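Putative hexose oxidase (Nonomuraea sp. ATCC 39727, PDB 5AWV) is a putative FAD-dependent hexose oxidase that binds the glycopeptide antibiotic teicoplanin and probably oxidises a sugar carried by it. Local coordinates at residues A[122-126]-A[138-144]; A[125-131]-A[151-157]. All coordinates share one frame; numbering follows the deposited sequence.

Contacts 1 and 2 are both buried and leave from the same run of chain, overlapping at Ile125 and Glu126, of which only Ile125 takes part in both, yet they illustrate how chemistry changes with place in a fold. In contact 1, its centre about 20 Å from that of the chain and next to a second subunit, strand 122-125 meets the C-terminal part of helix 131-142 through apolar and aromatic side chains alone. Contact 2 lies deeper, its centre about 12 Å from that of the chain. There the loop leading into the same helix joins the glycine-rich approach to helix 156-161, largely by backbone hydrogen bonds, and the flavin and a phosphate of FAD lie against it. The contact centres are about 13 Å apart.

Contact 1. Residues A[122-126]-A[138-144]; sequences AFLIE and LYLGWNV
Phe123 and Trp142 each carry CG beside the backbone N and anti to the carbonyl carbon, and with both CA-CB bonds directed at the other segment the rings converge between strand and helix. The result is a T-shaped pair. Phe123 presents its edge to one face of the indole, with ring planes at 73°; CE1 of Phe123 stands over the six-membered ring and reaches CD2 of Trp142 at 3.5 Å. CD2 of Leu138 comes obliquely to CD1 of Phe123 (3.9 Å), and CG2 of Val144 meets CZ of Phe123 at 4.1 Å.

This is sheet-to-helix packing in the FAD-binding domain of the PCMH type: the last turns of helix 131-142 pack on strand 122-125, part of a five-stranded antiparallel sheet, and the axis of the 138-142 portion runs at 141° to the strand, nearer antiparallel than parallel. Two residues further along the strand, Ile125 touches CD1 of Leu138 with its own CD1 at 4.3 Å. Val144 is brought in by the turn after the helix, where Asn143 has positive phi and Leu138 O accepts both Trp142 N and Val144 N, from opposite faces of its plane. Leu243 packs on Phe123 and Val144, while Ala30 of a second subunit packs on Trp142.

Contact 2. Residues A[125-131]-A[151-157]; sequences IEPGNTL and CGGVGVG. With FAD (flavin-adenine dinucleotide), chain M.
Leu131 and Val154 meet beside the flavin, and Val154 lies between the two. Its CG2 sits over one face of the isoalloxazine, 3.5 Å from C9 of FAD; with chi1 at 160° the other methyl, CG1, is turned to CD1 of Leu131 (3.6 Å). At the edge of the same ring system Cys151 SG is bonded covalently to flavin C6 (1.8 Å); with His91 as the second covalent link, this is the bicovalent flavin attachment known from berberine bridge enzyme relatives. CB of Pro127 approaches the adenine amino group N6A at 3.6 Å.

The carbonyl of Pro127 takes the N-H of Gly157 within its own plane, on a lone pair, with Gly157 N 3.1 Å from Pro127 O. Two further backbone hydrogen bonds run nearly in line with their C=O groups. In one, Val156 N reaches Asn129 O at 2.9 Å. In the other, Leu131 N lies 3.0 Å from Val154 O. The Asn129 amide bonds Glu126 O through ND2, tilted from both planes, and also Glu113 O.

A single beta bridge pairs Thr130 with Gly155, and each is an N-cap, of helices 131-142 and 156-161 respectively. Gly155 N donates to O2P of FAD at 2.8 Å, so the start of its helix faces a phosphate and would be expected to ease that charge. Val156 packs its methyls on Ile125, Pro127 and Asn129, and on Val134 of helix 131-142 and Tyr227 of strand 223-229.

Contact 1. Residues A[122-126]-A[138-144]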
ATOM      1  N   ALA A 122      14.081 -11.788 -12.135  1.00 17.20           N
ATOM      2  CA  ALA A 122      13.049 -10.840 -11.648  1.00 18.21           C
ATOM      3  C   ALA A 122      13.703  -9.929 -10.642  1.00 16.97           C
ATOM      4  O   ALA A 122      14.743 -10.237 -10.115  1.00 18.00           O
ATOM      5  CB  ALA A 122      11.915 -11.606 -10.964  1.00 16.89           C
ATOM      6  N   PHE A 123      13.021  -8.831 -10.347  1.00 17.23           N
ATOM      7  CA  PHE A 123      13.395  -7.935  -9.259  1.00 15.84           C
ATOM      8  C   PHE A 123      12.900  -8.366  -7.930  1.00 15.49           C
ATOM      9  O   PHE A 123      11.722  -8.563  -7.726  1.00 16.30           O
ATOM     10  CB  PHE A 123      12.886  -6.538  -9.565  1.00 16.48           C
ATOM     11  CG  PHE A 123      13.590  -5.899 -10.673  1.00 15.23           C
ATOM     12  CD1 PHE A 123      14.781  -5.254 -10.463  1.00 14.82           C
ATOM     13  CD2 PHE A 123      13.098  -5.961 -11.935  1.00 14.53           C
ATOM     14  CE1 PHE A 123      15.423  -4.635 -11.492  1.00 14.93           C
ATOM     15  CE2 PHE A 123      13.745  -5.377 -12.936  1.00 14.16           C
ATOM     16  CZ  PHE A 123      14.898  -4.692 -12.747  1.00 13.50           C
ATOM     17  N   LEU A 124      13.806  -8.565  -7.013  1.00 16.63           N
ATOM     18  CA  LEU A 124      13.546  -8.879  -5.627  1.00 15.65           C
ATOM     19  C   LEU A 124      13.300  -7.522  -4.920  1.00 15.99           C
ATOM     20  O   LEU A 124      14.171  -6.565  -5.001  1.00 17.31           O
ATOM     21  CB  LEU A 124      14.804  -9.532  -5.029  1.00 17.72           C
ATOM     22  CG  LEU A 124      14.723 -10.198  -3.661  1.00 24.28           C
ATOM     23  CD1 LEU A 124      16.000 -10.871  -3.168  1.00 32.11           C
ATOM     24  CD2 LEU A 124      14.402  -9.272  -2.576  1.00 28.29           C
ATOM     25  N   ILE A 125      12.155  -7.410  -4.254  1.00 14.95           N
ATOM     26  CA  ILE A 125      11.796  -6.219  -3.426  1.00 14.72           C
ATOM     27  C   ILE A 125      11.324  -6.741  -2.118  1.00 15.27           C
ATOM     28  O   ILE A 125      10.325  -7.512  -2.004  1.00 15.50           O
ATOM     29  CB  ILE A 125      10.716  -5.383  -4.091  1.00 16.93           C
ATOM     30  CG1 ILE A 125      11.167  -5.006  -5.517  1.00 18.10           C
ATOM     31  CG2 ILE A 125      10.469  -4.088  -3.349  1.00 15.66           C
ATOM     32  CD1 ILE A 125      10.181  -4.184  -6.276  1.00 20.53           C
ATOM     33  N   GLU A 126      12.038  -6.347  -1.077  1.00 16.23           N
ATOM     34  CA  GLU A 126      11.705  -6.725   0.281  1.00 16.67           C
ATOM     35  C   GLU A 126      10.629  -5.831   0.891  1.00 17.38           C
ATOM     36  O   GLU A 126      10.499  -4.697   0.452  1.00 13.99           O
ATOM     37  CB  GLU A 126      12.980  -6.791   1.164  1.00 18.18           C
ATOM     38  CG  GLU A 126      13.726  -8.069   0.911  1.00 19.27           C
ATOM     39  CD  GLU A 126      14.962  -8.261   1.759  1.00 24.24           C
ATOM     40  OE1 GLU A 126      15.486  -7.291   2.305  1.00 23.64           O
ATOM     41  OE2 GLU A 126      15.418  -9.424   1.841  1.00 25.54           O
ATOM     42  N   LEU A 138      14.543   1.569  -8.522  1.00 12.78           N
ATOM     43  CA  LEU A 138      14.178   0.937  -9.798  1.00 12.73           C
ATOM     44  C   LEU A 138      14.470   1.894 -10.978  1.00 13.68           C
ATOM     45  O   LEU A 138      14.961   1.443 -12.038  1.00 13.88           O
ATOM     46  CB  LEU A 138      12.728   0.496  -9.785  1.00 12.70           C
ATOM     47  CG  LEU A 138      12.322  -0.718  -8.918  1.00 12.58           C
ATOM     48  CD1 LEU A 138      10.836  -1.145  -9.215  1.00 14.12           C
ATOM     49  CD2 LEU A 138      13.161  -1.969  -9.216  1.00 14.10           C
ATOM     50  N   TYR A 139      14.170   3.169 -10.802  1.00 12.02           N
ATOM     51  CA  TYR A 139      14.420   4.156 -11.829  1.00 14.14           C
ATOM     52  C   TYR A 139      15.904   4.433 -12.093  1.00 14.98           C
ATOM     53  O   TYR A 139      16.361   4.290 -13.265  1.00 14.02           O
ATOM     54  CB  TYR A 139      13.771   5.463 -11.449  1.00 15.78           C
ATOM     55  CG  TYR A 139      13.800   6.557 -12.533  1.00 16.70           C
ATOM     56  CD1 TYR A 139      13.524   6.253 -13.847  1.00 18.86           C
ATOM     57  CD2 TYR A 139      14.231   7.861 -12.252  1.00 18.20           C
ATOM     58  CE1 TYR A 139      13.511   7.224 -14.821  1.00 17.97           C
ATOM     59  CE2 TYR A 139      14.272   8.842 -13.256  1.00 17.74           C
ATOM     60  CZ  TYR A 139      13.852   8.517 -14.528  1.00 17.91           C
ATOM     61  OH  TYR A 139      13.805   9.440 -15.586  1.00 20.33           O
ATOM     62  N   LEU A 140      16.646   4.684 -11.016  1.00 14.48           N
ATOM     63  CA  LEU A 140      18.119   4.902 -11.128  1.00 16.69           C
ATOM     64  C   LEU A 140      18.904   3.706 -11.711  1.00 16.56           C
ATOM     65  O   LEU A 140      19.729   3.867 -12.660  1.00 16.62           O
ATOM     66  CB  LEU A 140      18.702   5.445  -9.829  1.00 19.26           C
ATOM     67  CG  LEU A 140      18.243   6.877  -9.499  1.00 22.89           C
ATOM     68  CD1 LEU A 140      19.048   7.449  -8.347  1.00 25.66           C
ATOM     69  CD2 LEU A 140      18.336   7.885 -10.655  1.00 25.18           C
ATOM     70  N   GLY A 141      18.606   2.525 -11.195  1.00 16.36           N
ATOM     71  CA  GLY A 141      19.275   1.338 -11.533  1.00 18.21           C
ATOM     72  C   GLY A 141      19.005   0.840 -12.897  1.00 18.50           C
ATOM     73  O   GLY A 141      19.949   0.431 -13.600  1.00 19.53           O
ATOM     74  N   TRP A 142      17.732   0.859 -13.313  1.00 17.99           N
ATOM     75  CA  TRP A 142      17.309   0.139 -14.539  1.00 18.78           C
ATOM     76  C   TRP A 142      16.287   0.902 -15.425  1.00 18.30           C
ATOM     77  O   TRP A 142      15.869   0.386 -16.438  1.00 18.85           O
ATOM     78  CB  TRP A 142      16.709  -1.223 -14.152  1.00 18.55           C
ATOM     79  CG  TRP A 142      17.640  -2.078 -13.358  1.00 18.11           C
ATOM     80  CD1 TRP A 142      18.584  -2.930 -13.854  1.00 18.63           C
ATOM     81  CD2 TRP A 142      17.774  -2.125 -11.937  1.00 18.26           C
ATOM     82  NE1 TRP A 142      19.278  -3.481 -12.835  1.00 17.94           N
ATOM     83  CE2 TRP A 142      18.782  -3.035 -11.650  1.00 17.90           C
ATOM     84  CE3 TRP A 142      17.100  -1.514 -10.876  1.00 18.00           C
ATOM     85  CZ2 TRP A 142      19.156  -3.323 -10.372  1.00 19.38           C
ATOM     86  CZ3 TRP A 142      17.443  -1.795  -9.640  1.00 17.91           C
ATOM     87  CH2 TRP A 142      18.485  -2.689  -9.367  1.00 19.00           C
ATOM     88  N   ASN A 143      15.939   2.137 -15.065  1.00 17.57           N
ATOM     89  CA  ASN A 143      14.889   2.886 -15.742  1.00 16.53           C
ATOM     90  C   ASN A 143      13.582   2.092 -15.865  1.00 15.38           C
ATOM     91  O   ASN A 143      13.016   1.970 -16.971  1.00 13.44           O
ATOM     92  CB  ASN A 143      15.414   3.273 -17.119  1.00 18.54           C
ATOM     93  CG  ASN A 143      14.548   4.202 -17.832  1.00 21.00           C
ATOM     94  OD1 ASN A 143      13.725   4.943 -17.258  1.00 23.45           O
ATOM     95  ND2 ASN A 143      14.699   4.183 -19.153  1.00 26.11           N
ATOM     96  N   VAL A 144      13.172   1.505 -14.745  1.00 14.61           N
ATOM     97  CA  VAL A 144      11.902   0.764 -14.648  1.00 13.74           C
ATOM     98  C   VAL A 144      11.103   1.328 -13.482  1.00 14.11           C
ATOM     99  O   VAL A 144      11.580   2.195 -12.753  1.00 12.53           O
ATOM    100  CB  VAL A 144      12.048  -0.741 -14.596  1.00 12.41           C
ATOM    101  CG1 VAL A 144      12.752  -1.274 -15.861  1.00 14.53           C
ATOM    102  CG2 VAL A 144      12.773  -1.250 -13.321  1.00 13.53           C
TER

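Contact 2. Residues A[125-131]-A[151-157]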
ATOM      1  N   ILE A 125      12.155  -7.410  -4.254  1.00 14.95           N
ATOM      2  CA  ILE A 125      11.796  -6.219  -3.426  1.00 14.72           C
ATOM      3  C   ILE A 125      11.324  -6.741  -2.118  1.00 15.27           C
ATOM      4  O   ILE A 125      10.325  -7.512  -2.004  1.00 15.50           O
ATOM      5  CB  ILE A 125      10.716  -5.383  -4.091  1.00 16.93           C
ATOM      6  CG1 ILE A 125      11.167  -5.006  -5.517  1.00 18.10           C
ATOM      7  CG2 ILE A 125      10.469  -4.088  -3.349  1.00 15.66           C
ATOM      8  CD1 ILE A 125      10.181  -4.184  -6.276  1.00 20.53           C
ATOM      9  N   GLU A 126      12.038  -6.347  -1.077  1.00 16.23           N
ATOM     10  CA  GLU A 126      11.705  -6.725   0.281  1.00 16.67           C
ATOM     11  C   GLU A 126      10.629  -5.831   0.891  1.00 17.38           C
ATOM     12  O   GLU A 126      10.499  -4.697   0.452  1.00 13.99           O
ATOM     13  CB  GLU A 126      12.980  -6.791   1.164  1.00 18.18           C
ATOM     14  CG  GLU A 126      13.726  -8.069   0.911  1.00 19.27           C
ATOM     15  CD  GLU A 126      14.962  -8.261   1.759  1.00 24.24           C
ATOM     16  OE1 GLU A 126      15.486  -7.291   2.305  1.00 23.64           O
ATOM     17  OE2 GLU A 126      15.418  -9.424   1.841  1.00 25.54           O
ATOM     18  N   PRO A 127       9.793  -6.395   1.802  1.00 15.37           N
ATOM     19  CA  PRO A 127       8.585  -5.777   2.389  1.00 15.65           C
ATOM     20  C   PRO A 127       8.814  -4.538   3.248  1.00 14.14           C
ATOM     21  O   PRO A 127       7.939  -3.719   3.318  1.00 15.19           O
ATOM     22  CB  PRO A 127       7.950  -6.875   3.242  1.00 14.59           C
ATOM     23  CG  PRO A 127       9.107  -7.815   3.511  1.00 15.68           C
ATOM     24  CD  PRO A 127      10.037  -7.754   2.371  1.00 17.20           C
ATOM     25  N   GLY A 128       9.974  -4.332   3.783  1.00 13.66           N
ATOM     26  CA  GLY A 128      10.211  -3.139   4.564  1.00 15.73           C
ATOM     27  C   GLY A 128      10.528  -1.884   3.784  1.00 16.58           C
ATOM     28  O   GLY A 128      10.570  -0.775   4.373  1.00 18.44           O
ATOM     29  N   ASN A 129      10.749  -1.999   2.485  1.00 15.31           N
ATOM     30  CA  ASN A 129      10.907  -0.830   1.649  1.00 16.27           C
ATOM     31  C   ASN A 129       9.623   0.035   1.589  1.00 15.39           C
ATOM     32  O   ASN A 129       8.517  -0.496   1.609  1.00 13.60           O
ATOM     33  CB  ASN A 129      11.191  -1.224   0.187  1.00 16.34           C
ATOM     34  CG  ASN A 129      12.571  -1.729  -0.009  1.00 16.92           C
ATOM     35  OD1 ASN A 129      13.507  -0.963   0.125  1.00 17.43           O
ATOM     36  ND2 ASN A 129      12.722  -3.019  -0.300  1.00 16.05           N
ATOM     37  N   THR A 130       9.787   1.336   1.470  1.00 14.47           N
ATOM     38  CA  THR A 130       8.670   2.209   1.071  1.00 16.01           C
ATOM     39  C   THR A 130       8.563   2.283  -0.426  1.00 14.55           C
ATOM     40  O   THR A 130       9.556   1.991  -1.126  1.00 13.07           O
ATOM     41  CB  THR A 130       8.850   3.627   1.652  1.00 17.08           C
ATOM     42  OG1 THR A 130      10.037   4.201   1.140  1.00 18.27           O
ATOM     43  CG2 THR A 130       8.975   3.589   3.155  1.00 21.37           C
ATOM     44  N   LEU A 131       7.381   2.681  -0.934  1.00 14.60           N
ATOM     45  CA  LEU A 131       7.198   2.972  -2.342  1.00 16.41           C
ATOM     46  C   LEU A 131       8.160   3.997  -2.871  1.00 18.12           C
ATOM     47  O   LEU A 131       8.758   3.778  -3.904  1.00 17.39           O
ATOM     48  CB  LEU A 131       5.769   3.430  -2.661  1.00 18.76           C
ATOM     49  CG  LEU A 131       4.689   2.358  -2.367  1.00 21.39           C
ATOM     50  CD1 LEU A 131       3.303   2.800  -2.827  1.00 20.81           C
ATOM     51  CD2 LEU A 131       5.051   1.026  -3.053  1.00 22.71           C
ATOM     52  N   CYS A 151       1.484   7.508  -2.445  1.00 32.55           N
ATOM     53  CA  CYS A 151       2.003   7.939  -1.170  1.00 29.87           C
ATOM     54  C   CYS A 151       3.355   7.257  -0.921  1.00 29.75           C
ATOM     55  O   CYS A 151       3.435   6.020  -0.793  1.00 28.21           O
ATOM     56  CB  CYS A 151       1.020   7.687  -0.024  1.00 32.28           C
ATOM     57  SG  CYS A 151      -0.731   7.977  -0.364  1.00 32.73           S
ATOM     58  N   GLY A 152       4.413   8.066  -0.856  1.00 25.83           N
ATOM     59  CA  GLY A 152       5.778   7.595  -0.736  1.00 22.77           C
ATOM     60  C   GLY A 152       6.073   6.717   0.471  1.00 23.56           C
ATOM     61  O   GLY A 152       6.968   5.869   0.400  1.00 21.48           O
ATOM     62  N   GLY A 153       5.337   6.923   1.578  1.00 19.02           N
ATOM     63  CA  GLY A 153       5.604   6.162   2.827  1.00 18.68           C
ATOM     64  C   GLY A 153       4.895   4.764   2.977  1.00 15.37           C
ATOM     65  O   GLY A 153       5.155   3.991   3.941  1.00 15.46           O
ATOM     66  N   VAL A 154       4.021   4.452   2.059  1.00 14.28           N
ATOM     67  CA  VAL A 154       3.358   3.175   2.018  1.00 15.74           C
ATOM     68  C   VAL A 154       4.396   2.041   1.905  1.00 13.51           C
ATOM     69  O   VAL A 154       5.313   2.115   1.094  1.00 13.97           O
ATOM     70  CB  VAL A 154       2.377   3.170   0.857  1.00 16.37           C
ATOM     71  CG1 VAL A 154       1.967   1.762   0.405  1.00 15.90           C
ATOM     72  CG2 VAL A 154       1.200   4.001   1.293  1.00 19.13           C
ATOM     73  N   GLY A 155       4.235   1.004   2.716  1.00 12.68           N
ATOM     74  CA  GLY A 155       5.136  -0.146   2.634  1.00 12.38           C
ATOM     75  C   GLY A 155       4.852  -1.152   1.541  1.00 12.74           C
ATOM     76  O   GLY A 155       3.697  -1.498   1.212  1.00 12.29           O
ATOM     77  N   VAL A 156       5.913  -1.714   1.017  1.00 12.43           N
ATOM     78  CA  VAL A 156       5.760  -2.803   0.078  1.00 14.31           C
ATOM     79  C   VAL A 156       4.927  -4.000   0.679  1.00 14.07           C
ATOM     80  O   VAL A 156       4.130  -4.641  -0.017  1.00 13.89           O
ATOM     81  CB  VAL A 156       7.163  -3.242  -0.401  1.00 16.09           C
ATOM     82  CG1 VAL A 156       7.129  -4.589  -1.134  1.00 17.63           C
ATOM     83  CG2 VAL A 156       7.676  -2.150  -1.326  1.00 16.32           C
ATOM     84  N   GLY A 157       5.181  -4.307   1.935  1.00 13.91           N
ATOM     85  CA  GLY A 157       4.618  -5.489   2.530  1.00 14.43           C
ATOM     86  C   GLY A 157       3.132  -5.605   2.406  1.00 13.52           C
ATOM     87  O   GLY A 157       2.633  -6.608   1.882  1.00 14.34           O
TER
HETATM   88  PA  FAD M 601       0.969  -2.068   7.294  1.00 15.20           P
HETATM   89  O1A FAD M 601       0.045  -1.265   8.185  1.00 14.06           O
HETATM   90  O2A FAD M 601       2.363  -2.289   7.659  1.00 14.49           O
HETATM   91  O5B FAD M 601       0.306  -3.457   6.930  1.00 13.81           O
HETATM   92  C5B FAD M 601      -1.071  -3.593   6.439  1.00 14.19           C
HETATM   93  C4B FAD M 601      -1.555  -4.992   6.656  1.00 13.42           C
HETATM   94  O4B FAD M 601      -0.785  -5.976   5.954  1.00 13.89           O
HETATM   95  C3B FAD M 601      -1.590  -5.479   8.114  1.00 14.41           C
HETATM   96  O3B FAD M 601      -2.620  -6.460   8.387  1.00 15.13           O
HETATM   97  C2B FAD M 601      -0.219  -6.075   8.195  1.00 15.72           C
HETATM   98  O2B FAD M 601      -0.136  -6.945   9.275  1.00 15.73           O
HETATM   99  C1B FAD M 601      -0.044  -6.735   6.868  1.00 14.42           C
HETATM  100  N9A FAD M 601       1.352  -6.854   6.516  1.00 14.60           N
HETATM  101  C8A FAD M 601       2.311  -5.923   6.445  1.00 16.38           C
HETATM  102  N7A FAD M 601       3.478  -6.432   5.993  1.00 16.17           N
HETATM  103  C5A FAD M 601       3.274  -7.718   5.741  1.00 15.61           C
HETATM  104  C6A FAD M 601       4.118  -8.852   5.309  1.00 14.82           C
HETATM  105  N6A FAD M 601       5.402  -8.617   5.057  1.00 14.39           N
HETATM  106  N1A FAD M 601       3.505 -10.065   5.166  1.00 14.83           N
HETATM  107  C2A FAD M 601       2.186 -10.249   5.467  1.00 17.11           C
HETATM  108  N3A FAD M 601       1.355  -9.266   5.912  1.00 14.14           N
HETATM  109  C4A FAD M 601       1.889  -8.025   6.099  1.00 16.31           C
HETATM  110  N1  FAD M 601      -3.152   2.041  -1.866  1.00 16.22           N
HETATM  111  C2  FAD M 601      -3.168   2.035  -3.232  1.00 17.14           C
HETATM  112  O2  FAD M 601      -3.348   0.953  -3.834  1.00 17.08           O
HETATM  113  N3  FAD M 601      -2.966   3.145  -3.959  1.00 19.34           N
HETATM  114  C4  FAD M 601      -2.603   4.315  -3.393  1.00 19.42           C
HETATM  115  O4  FAD M 601      -2.374   5.333  -4.085  1.00 22.02           O
HETATM  116  C4X FAD M 601      -2.527   4.393  -1.928  1.00 20.26           C
HETATM  117  N5  FAD M 601      -2.170   5.549  -1.264  1.00 23.08           N
HETATM  118  C5X FAD M 601      -2.002   5.598   0.093  1.00 22.81           C
HETATM  119  C6  FAD M 601      -1.564   6.803   0.681  1.00 25.87           C
HETATM  120  C7  FAD M 601      -1.517   6.792   2.101  1.00 22.79           C
HETATM  121  C7M FAD M 601      -1.086   8.092   2.827  1.00 26.94           C
HETATM  122  C8  FAD M 601      -1.814   5.564   2.939  1.00 19.07           C
HETATM  123  C8M FAD M 601      -1.490   5.513   4.413  1.00 17.55           C
HETATM  124  C9  FAD M 601      -2.181   4.378   2.266  1.00 17.27           C
HETATM  125  C9A FAD M 601      -2.312   4.361   0.908  1.00 18.22           C
HETATM  126  N10 FAD M 601      -2.706   3.198   0.193  1.00 18.43           N
HETATM  127  C10 FAD M 601      -2.792   3.162  -1.189  1.00 17.50           C
HETATM  128  C1' FAD M 601      -3.074   1.944   0.929  1.00 16.86           C
HETATM  129  C2' FAD M 601      -1.953   0.981   1.041  1.00 13.79           C
HETATM  130  O2' FAD M 601      -1.877   0.316  -0.205  1.00 11.93           O
HETATM  131  C3' FAD M 601      -2.395   0.027   2.087  1.00 13.52           C
HETATM  132  O3' FAD M 601      -2.610   0.817   3.258  1.00 13.70           O
HETATM  133  C4' FAD M 601      -1.299  -1.044   2.339  1.00 13.40           C
HETATM  134  O4' FAD M 601      -1.946  -2.163   2.950  1.00 13.29           O
HETATM  135  C5' FAD M 601      -0.278  -0.476   3.292  1.00 14.44           C
HETATM  136  O5' FAD M 601       0.821  -1.393   3.451  1.00 13.95           O
HETATM  137  P   FAD M 601       1.856  -1.143   4.605  1.00 13.88           P
HETATM  138  O1P FAD M 601       2.924  -2.121   4.531  1.00 13.05           O
HETATM  139  O2P FAD M 601       2.324   0.284   4.677  1.00 13.87           O
HETATM  140  O3P FAD M 601       0.878  -1.276   5.867  1.00 13.87           O